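Cyclic AMP receptor protein (Thermus thermophilus, PDB 4EV0) activates transcription from specific promoters in a cAMP-dependent manner, binding DNA as a homodimer through a winged helix-turn-helix domain. Local coordinates at residues P5-A18 and L108-L122. Numbering follows the deposited sequence.
Sequences PLFHGLAPEEVDLA and LIRRLPLVAHNLAAL. With SO4 (sulfate ion), chain H.
N118, near the start of the long helix 114-135, reaches across to the N-terminal arm and gives its amide ND2 to two backbone carbonyls of that arm. The bond from ND2 to H8 O is 2.8 Å and nearly straight at 168°, running along a lone pair and within the amide plane. The second hydrogen on N118 ND2 goes to L6 O, 3.1 Å away, with the donor above the carbonyl plane, so this bond is less well aligned. Asparagine suits the place because one NH2 group can serve two acceptors; an alanine here would probably leave L6 O and H8 O without these donors and let the turn shift on the helix. The arm is also tied internally: H8 N bonds P5 O, and L10 N bonds F7 O in a type II turn. G9 sits in that turn with a positive phi of 97°, and a side chain there would run into L114 CD2. Apolar groups flank the polar centre. L6, its CG trans to the backbone nitrogen (chi1 -178°), drops CD1 between V115 CG1 and L119 CG, 3.9 Å from each, while the P5 ring lies across the methyls of L122. Farther along, L112 CD1 packs 3.9 Å from L17 CD2, and L17 CD1 lies over one face of the R111 guanidinium, toward its rim. At the N-cap of helix 12-19, A11 N donates to E14 OE1 at 3.1 Å; glutamate suits because its carboxylate accepts this N-H. L114 N donates to sulfate O4 at 3.0 Å, an ion probably from the crystallisation liquor that R110 NE of the second subunit also binds. The contact thus seats the N-terminal helical arm of a CRP-family cyclic nucleotide-binding domain on the long helix that pairs the two subunits.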
ATOM      1  N   PRO B   5      12.783  13.796  11.661  1.00 82.58           N
ATOM      2  CA  PRO B   5      12.596  12.447  12.224  1.00 78.04           C
ATOM      3  C   PRO B   5      13.862  11.597  12.083  1.00 75.36           C
ATOM      4  O   PRO B   5      14.093  10.690  12.884  1.00 74.50           O
ATOM      5  CB  PRO B   5      11.435  11.869  11.395  1.00 76.87           C
ATOM      6  CG  PRO B   5      11.379  12.702  10.153  1.00 78.13           C
ATOM      7  CD  PRO B   5      11.869  14.072  10.536  1.00 82.20           C
ATOM      8  N   LEU B   6      14.679  11.923  11.082  1.00 68.27           N
ATOM      9  CA  LEU B   6      15.980  11.287  10.866  1.00 65.43           C
ATOM     10  C   LEU B   6      16.869  11.390  12.092  1.00 66.29           C
ATOM     11  O   LEU B   6      17.769  10.579  12.288  1.00 67.28           O
ATOM     12  CB  LEU B   6      16.693  11.950   9.687  1.00 63.25           C
ATOM     13  CG  LEU B   6      18.046  11.344   9.317  1.00 62.78           C
ATOM     14  CD1 LEU B   6      17.886   9.879   8.910  1.00 60.37           C
ATOM     15  CD2 LEU B   6      18.780  12.171   8.234  1.00 62.38           C
ATOM     16  N   PHE B   7      16.590  12.392  12.917  1.00 58.69           N
ATOM     17  CA  PHE B   7      17.404  12.734  14.076  1.00 62.07           C
ATOM     18  C   PHE B   7      16.719  12.446  15.407  1.00 65.93           C
ATOM     19  O   PHE B   7      17.206  12.854  16.467  1.00 67.88           O
ATOM     20  CB  PHE B   7      17.762  14.215  14.009  1.00 61.60           C
ATOM     21  CG  PHE B   7      18.610  14.573  12.826  1.00 59.45           C
ATOM     22  CD1 PHE B   7      19.598  13.710  12.384  1.00 57.14           C
ATOM     23  CD2 PHE B   7      18.409  15.775  12.144  1.00 63.17           C
ATOM     24  CE1 PHE B   7      20.385  14.042  11.288  1.00 58.59           C
ATOM     25  CE2 PHE B   7      19.195  16.119  11.047  1.00 60.84           C
ATOM     26  CZ  PHE B   7      20.185  15.260  10.616  1.00 58.28           C
ATOM     27  N   HIS B   8      15.587  11.755  15.347  1.00 66.24           N
ATOM     28  CA  HIS B   8      14.857  11.377  16.554  1.00 71.47           C
ATOM     29  C   HIS B   8      15.711  10.533  17.514  1.00 72.61           C
ATOM     30  O   HIS B   8      16.350   9.570  17.105  1.00 74.11           O
ATOM     31  CB  HIS B   8      13.564  10.640  16.173  1.00 71.55           C
ATOM     32  CG  HIS B   8      12.632  10.423  17.323  1.00 77.07           C
ATOM     33  ND1 HIS B   8      12.778   9.380  18.216  1.00 77.88           N
ATOM     34  CD2 HIS B   8      11.546  11.121  17.734  1.00 79.77           C
ATOM     35  CE1 HIS B   8      11.823   9.446  19.127  1.00 82.54           C
ATOM     36  NE2 HIS B   8      11.060  10.491  18.855  1.00 84.31           N
ATOM     37  N   GLY B   9      15.742  10.924  18.783  1.00 68.35           N
ATOM     38  CA  GLY B   9      16.483  10.183  19.790  1.00 72.09           C
ATOM     39  C   GLY B   9      17.872  10.710  20.088  1.00 75.53           C
ATOM     40  O   GLY B   9      18.477  10.339  21.107  1.00 76.96           O
ATOM     41  N   LEU B  10      18.387  11.570  19.210  1.00 73.60           N
ATOM     42  CA  LEU B  10      19.744  12.075  19.374  1.00 71.87           C
ATOM     43  C   LEU B  10      19.804  13.321  20.256  1.00 75.16           C
ATOM     44  O   LEU B  10      18.970  14.221  20.148  1.00 77.07           O
ATOM     45  CB  LEU B  10      20.357  12.404  18.015  1.00 70.89           C
ATOM     46  CG  LEU B  10      20.425  11.356  16.908  1.00 67.33           C
ATOM     47  CD1 LEU B  10      20.961  12.068  15.651  1.00 63.11           C
ATOM     48  CD2 LEU B  10      21.300  10.167  17.311  1.00 65.85           C
ATOM     49  N   ALA B  11      20.810  13.371  21.119  1.00 69.49           N
ATOM     50  CA  ALA B  11      21.145  14.591  21.848  1.00 75.25           C
ATOM     51  C   ALA B  11      21.473  15.765  20.886  1.00 73.08           C
ATOM     52  O   ALA B  11      21.812  15.538  19.720  1.00 68.24           O
ATOM     53  CB  ALA B  11      22.308  14.309  22.802  1.00 76.17           C
ATOM     54  N   PRO B  12      21.336  17.017  21.366  1.00 71.81           N
ATOM     55  CA  PRO B  12      21.620  18.222  20.560  1.00 71.39           C
ATOM     56  C   PRO B  12      23.001  18.224  19.905  1.00 68.58           C
ATOM     57  O   PRO B  12      23.121  18.611  18.738  1.00 66.20           O
ATOM     58  CB  PRO B  12      21.530  19.351  21.588  1.00 76.68           C
ATOM     59  CG  PRO B  12      20.524  18.842  22.588  1.00 80.02           C
ATOM     60  CD  PRO B  12      20.787  17.365  22.693  1.00 75.39           C
ATOM     61  N   GLU B  13      24.010  17.791  20.660  1.00 70.29           N
ATOM     62  CA  GLU B  13      25.395  17.659  20.183  1.00 69.61           C
ATOM     63  C   GLU B  13      25.489  16.612  19.071  1.00 65.78           C
ATOM     64  O   GLU B  13      26.282  16.755  18.128  1.00 64.09           O
ATOM     65  CB  GLU B  13      26.331  17.232  21.336  1.00 69.69           C
ATOM     66  CG  GLU B  13      26.531  18.254  22.453  1.00 73.78           C
ATOM     67  CD  GLU B  13      25.421  18.262  23.498  1.00 79.12           C
ATOM     68  OE1 GLU B  13      24.390  17.574  23.320  1.00 78.91           O
ATOM     69  OE2 GLU B  13      25.575  18.972  24.510  1.00 81.76           O
ATOM     70  N   GLU B  14      24.681  15.562  19.198  1.00 68.03           N
ATOM     71  CA  GLU B  14      24.686  14.444  18.260  1.00 66.16           C
ATOM     72  C   GLU B  14      24.006  14.841  16.951  1.00 61.26           C
ATOM     73  O   GLU B  14      24.384  14.383  15.878  1.00 59.30           O
ATOM     74  CB  GLU B  14      24.009  13.181  18.882  1.00 67.73           C
ATOM     75  CG  GLU B  14      24.726  12.609  20.119  1.00 69.82           C
ATOM     76  CD  GLU B  14      24.123  11.283  20.652  1.00 74.19           C
ATOM     77  OE1 GLU B  14      22.883  11.069  20.566  1.00 71.70           O
ATOM     78  OE2 GLU B  14      24.902  10.446  21.179  1.00 74.89           O
ATOM     79  N   VAL B  15      22.994  15.689  17.037  1.00 65.59           N
ATOM     80  CA  VAL B  15      22.393  16.260  15.838  1.00 65.30           C
ATOM     81  C   VAL B  15      23.426  17.121  15.081  1.00 66.05           C
ATOM     82  O   VAL B  15      23.551  17.036  13.857  1.00 62.09           O
ATOM     83  CB  VAL B  15      21.133  17.106  16.186  1.00 68.67           C
ATOM     84  CG1 VAL B  15      20.519  17.721  14.938  1.00 65.98           C
ATOM     85  CG2 VAL B  15      20.107  16.260  16.935  1.00 69.52           C
ATOM     86  N   ASP B  16      24.164  17.940  15.822  1.00 80.07           N
ATOM     87  CA  ASP B  16      25.210  18.764  15.237  1.00 80.16           C
ATOM     88  C   ASP B  16      26.256  17.879  14.560  1.00 77.76           C
ATOM     89  O   ASP B  16      26.694  18.144  13.439  1.00 75.54           O
ATOM     90  CB  ASP B  16      25.862  19.624  16.323  1.00 83.31           C
ATOM     91  CG  ASP B  16      24.859  20.505  17.052  1.00 88.84           C
ATOM     92  OD1 ASP B  16      23.786  20.794  16.473  1.00 89.18           O
ATOM     93  OD2 ASP B  16      25.142  20.908  18.201  1.00 92.41           O
ATOM     94  N   LEU B  17      26.625  16.810  15.250  1.00 77.85           N
ATOM     95  CA  LEU B  17      27.567  15.834  14.729  1.00 79.27           C
ATOM     96  C   LEU B  17      27.081  15.258  13.400  1.00 75.06           C
ATOM     97  O   LEU B  17      27.822  15.220  12.419  1.00 74.71           O
ATOM     98  CB  LEU B  17      27.753  14.723  15.772  1.00 81.13           C
ATOM     99  CG  LEU B  17      28.840  13.648  15.691  1.00 83.44           C
ATOM    100  CD1 LEU B  17      28.979  12.988  17.062  1.00 85.82           C
ATOM    101  CD2 LEU B  17      28.517  12.588  14.651  1.00 80.55           C
ATOM    102  N   ALA B  18      25.831  14.812  13.376  1.00 65.56           N
ATOM    103  CA  ALA B  18      25.253  14.218  12.173  1.00 63.04           C
ATOM    104  C   ALA B  18      25.205  15.202  10.988  1.00 59.92           C
ATOM    105  O   ALA B  18      25.591  14.859   9.868  1.00 59.32           O
ATOM    106  CB  ALA B  18      23.867  13.642  12.475  1.00 59.82           C
ATOM    107  N   LEU B 108      28.944   7.825   8.980  1.00 67.52           N
ATOM    108  CA  LEU B 108      28.088   8.427  10.005  1.00 66.89           C
ATOM    109  C   LEU B 108      27.395   7.400  10.918  1.00 67.65           C
ATOM    110  O   LEU B 108      27.385   7.553  12.142  1.00 67.52           O
ATOM    111  CB  LEU B 108      27.042   9.351   9.382  1.00 62.91           C
ATOM    112  CG  LEU B 108      25.960   9.853  10.351  1.00 61.37           C
ATOM    113  CD1 LEU B 108      26.592  10.631  11.508  1.00 61.40           C
ATOM    114  CD2 LEU B 108      24.914  10.710   9.622  1.00 59.65           C
ATOM    115  N   ILE B 109      26.800   6.368  10.330  1.00 60.87           N
ATOM    116  CA  ILE B 109      26.061   5.393  11.137  1.00 62.75           C
ATOM    117  C   ILE B 109      26.992   4.605  12.055  1.00 66.28           C
ATOM    118  O   ILE B 109      26.556   4.094  13.081  1.00 66.59           O
ATOM    119  CB  ILE B 109      25.185   4.448  10.289  1.00 58.31           C
ATOM    120  CG1 ILE B 109      26.040   3.551   9.404  1.00 60.36           C
ATOM    121  CG2 ILE B 109      24.194   5.255   9.456  1.00 55.03           C
ATOM    122  CD1 ILE B 109      25.253   2.455   8.745  1.00 61.77           C
ATOM    123  N   ARG B 110      28.276   4.545  11.697  1.00 75.56           N
ATOM    124  CA  ARG B 110      29.291   3.907  12.549  1.00 77.74           C
ATOM    125  C   ARG B 110      29.478   4.674  13.851  1.00 78.27           C
ATOM    126  O   ARG B 110      29.801   4.090  14.882  1.00 80.66           O
ATOM    127  CB  ARG B 110      30.628   3.774  11.825  1.00 81.46           C
ATOM    128  CG  ARG B 110      30.701   2.595  10.879  1.00 86.47           C
ATOM    129  CD  ARG B 110      32.118   2.424  10.321  1.00 94.43           C
ATOM    130  NE  ARG B 110      32.408   1.011  10.077  1.00101.69           N
ATOM    131  CZ  ARG B 110      33.630   0.488  10.014  1.00108.28           C
ATOM    132  NH1 ARG B 110      34.696   1.265  10.172  1.00113.23           N
ATOM    133  NH2 ARG B 110      33.788  -0.812   9.794  1.00109.82           N
ATOM    134  N   ARG B 111      29.270   5.984  13.787  1.00 75.66           N
ATOM    135  CA  ARG B 111      29.249   6.821  14.980  1.00 77.62           C
ATOM    136  C   ARG B 111      27.847   6.942  15.601  1.00 74.51           C
ATOM    137  O   ARG B 111      27.727   6.975  16.826  1.00 75.17           O
ATOM    138  CB  ARG B 111      29.846   8.207  14.694  1.00 81.63           C
ATOM    139  CG  ARG B 111      31.382   8.221  14.710  1.00 87.56           C
ATOM    140  CD  ARG B 111      31.938   9.219  15.719  1.00 90.50           C
ATOM    141  NE  ARG B 111      31.941  10.576  15.179  1.00 91.40           N
ATOM    142  CZ  ARG B 111      32.549  11.614  15.749  1.00 95.59           C
ATOM    143  NH1 ARG B 111      33.213  11.462  16.891  1.00 99.02           N
ATOM    144  NH2 ARG B 111      32.500  12.812  15.174  1.00 94.72           N
ATOM    145  N   LEU B 112      26.800   7.002  14.768  1.00 66.87           N
ATOM    146  CA  LEU B 112      25.417   7.090  15.266  1.00 65.29           C
ATOM    147  C   LEU B 112      24.435   6.110  14.610  1.00 61.92           C
ATOM    148  O   LEU B 112      23.670   6.504  13.724  1.00 57.97           O
ATOM    149  CB  LEU B 112      24.866   8.516  15.120  1.00 65.80           C
ATOM    150  CG  LEU B 112      25.603   9.612  15.891  1.00 71.11           C
ATOM    151  CD1 LEU B 112      25.022  11.010  15.592  1.00 69.65           C
ATOM    152  CD2 LEU B 112      25.589   9.294  17.388  1.00 71.24           C
ATOM    153  N   PRO B 113      24.433   4.846  15.067  1.00 65.62           N
ATOM    154  CA  PRO B 113      23.593   3.789  14.488  1.00 61.36           C
ATOM    155  C   PRO B 113      22.124   4.201  14.450  1.00 59.28           C
ATOM    156  O   PRO B 113      21.358   3.776  13.577  1.00 56.54           O
ATOM    157  CB  PRO B 113      23.773   2.616  15.470  1.00 63.71           C
ATOM    158  CG  PRO B 113      25.027   2.878  16.189  1.00 67.19           C
ATOM    159  CD  PRO B 113      25.170   4.380  16.257  1.00 68.33           C
ATOM    160  N   LEU B 114      21.736   5.042  15.401  1.00 66.24           N
ATOM    161  CA  LEU B 114      20.356   5.477  15.522  1.00 66.62           C
ATOM    162  C   LEU B 114      19.863   6.202  14.256  1.00 67.90           C
ATOM    163  O   LEU B 114      18.640   6.346  14.038  1.00 67.11           O
ATOM    164  CB  LEU B 114      20.189   6.358  16.761  1.00 69.92           C
ATOM    165  CG  LEU B 114      18.776   6.470  17.335  1.00 74.88           C
ATOM    166  CD1 LEU B 114      18.225   5.079  17.714  1.00 72.29           C
ATOM    167  CD2 LEU B 114      18.742   7.432  18.523  1.00 77.35           C
ATOM    168  N   VAL B 115      20.808   6.645  13.423  1.00 70.17           N
ATOM    169  CA  VAL B 115      20.464   7.247  12.137  1.00 69.87           C
ATOM    170  C   VAL B 115      19.994   6.185  11.158  1.00 68.26           C
ATOM    171  O   VAL B 115      19.025   6.387  10.436  1.00 69.49           O
ATOM    172  CB  VAL B 115      21.652   8.006  11.514  1.00 71.87           C
ATOM    173  CG1 VAL B 115      21.301   8.474  10.106  1.00 70.48           C
ATOM    174  CG2 VAL B 115      22.045   9.178  12.394  1.00 72.61           C
ATOM    175  N   ALA B 116      20.688   5.055  11.131  1.00 64.82           N
ATOM    176  CA  ALA B 116      20.272   3.953  10.283  1.00 64.83           C
ATOM    177  C   ALA B 116      18.910   3.440  10.732  1.00 63.52           C
ATOM    178  O   ALA B 116      18.033   3.199   9.904  1.00 63.21           O
ATOM    179  CB  ALA B 116      21.298   2.833  10.312  1.00 65.16           C
ATOM    180  N   HIS B 117      18.735   3.279  12.044  1.00 50.71           N
ATOM    181  CA  HIS B 117      17.461   2.822  12.589  1.00 52.53           C
ATOM    182  C   HIS B 117      16.336   3.784  12.259  1.00 54.48           C
ATOM    183  O   HIS B 117      15.227   3.357  11.934  1.00 54.06           O
ATOM    184  CB  HIS B 117      17.523   2.657  14.099  1.00 54.83           C
ATOM    185  CG  HIS B 117      16.173   2.658  14.750  1.00 57.77           C
ATOM    186  ND1 HIS B 117      15.412   1.513  14.898  1.00 55.95           N
ATOM    187  CD2 HIS B 117      15.438   3.669  15.275  1.00 59.51           C
ATOM    188  CE1 HIS B 117      14.278   1.819  15.500  1.00 59.33           C
ATOM    189  NE2 HIS B 117      14.270   3.120  15.743  1.00 61.40           N
ATOM    190  N   ASN B 118      16.621   5.084  12.336  1.00 61.12           N
ATOM    191  CA  ASN B 118      15.612   6.088  12.023  1.00 60.00           C
ATOM    192  C   ASN B 118      15.167   6.038  10.572  1.00 59.34           C
ATOM    193  O   ASN B 118      13.995   6.303  10.278  1.00 62.60           O
ATOM    194  CB  ASN B 118      16.063   7.492  12.425  1.00 61.87           C
ATOM    195  CG  ASN B 118      15.895   7.749  13.909  1.00 65.15           C
ATOM    196  OD1 ASN B 118      15.068   7.123  14.574  1.00 67.28           O
ATOM    197  ND2 ASN B 118      16.688   8.662  14.439  1.00 66.38           N
ATOM    198  N   LEU B 119      16.077   5.692   9.665  1.00 58.95           N
ATOM    199  CA  LEU B 119      15.701   5.498   8.263  1.00 59.74           C
ATOM    200  C   LEU B 119      14.765   4.296   8.148  1.00 61.55           C
ATOM    201  O   LEU B 119      13.725   4.366   7.484  1.00 63.48           O
ATOM    202  CB  LEU B 119      16.918   5.277   7.361  1.00 57.73           C
ATOM    203  CG  LEU B 119      17.797   6.470   6.953  1.00 62.02           C
ATOM    204  CD1 LEU B 119      19.108   5.972   6.348  1.00 59.96           C
ATOM    205  CD2 LEU B 119      17.084   7.368   5.973  1.00 64.07           C
ATOM    206  N   ALA B 120      15.145   3.197   8.795  1.00 52.18           N
ATOM    207  CA  ALA B 120      14.312   2.003   8.821  1.00 53.52           C
ATOM    208  C   ALA B 120      12.876   2.327   9.259  1.00 55.00           C
ATOM    209  O   ALA B 120      11.918   1.928   8.590  1.00 56.34           O
ATOM    210  CB  ALA B 120      14.945   0.903   9.728  1.00 50.82           C
ATOM    211  N   ALA B 121      12.755   3.077  10.358  1.00 55.47           N
ATOM    212  CA  ALA B 121      11.463   3.447  10.948  1.00 58.18           C
ATOM    213  C   ALA B 121      10.615   4.302   9.995  1.00 62.94           C
ATOM    214  O   ALA B 121       9.384   4.148   9.912  1.00 65.79           O
ATOM    215  CB  ALA B 121      11.671   4.172  12.279  1.00 57.05           C
ATOM    216  N   LEU B 122      11.287   5.207   9.291  1.00 61.30           N
ATOM    217  CA  LEU B 122      10.621   6.079   8.336  1.00 64.95           C
ATOM    218  C   LEU B 122      10.055   5.298   7.166  1.00 64.38           C
ATOM    219  O   LEU B 122       8.925   5.538   6.738  1.00 69.76           O
ATOM    220  CB  LEU B 122      11.578   7.177   7.846  1.00 62.88           C
ATOM    221  CG  LEU B 122      11.643   8.321   8.860  1.00 67.15           C
ATOM    222  CD1 LEU B 122      12.692   9.379   8.497  1.00 65.66           C
ATOM    223  CD2 LEU B 122      10.245   8.949   9.000  1.00 71.80           C
TER
HETATM  224  S   SO4 H 302      23.314   6.535  19.022  0.50 55.76           S
HETATM  225  O1  SO4 H 302      24.727   6.513  19.409  0.50 56.78           O
HETATM  226  O2  SO4 H 302      22.654   5.364  19.610  0.50 60.28           O
HETATM  227  O3  SO4 H 302      22.669   7.748  19.519  0.50 51.97           O
HETATM  228  O4  SO4 H 302      23.219   6.476  17.570  0.50 48.74           O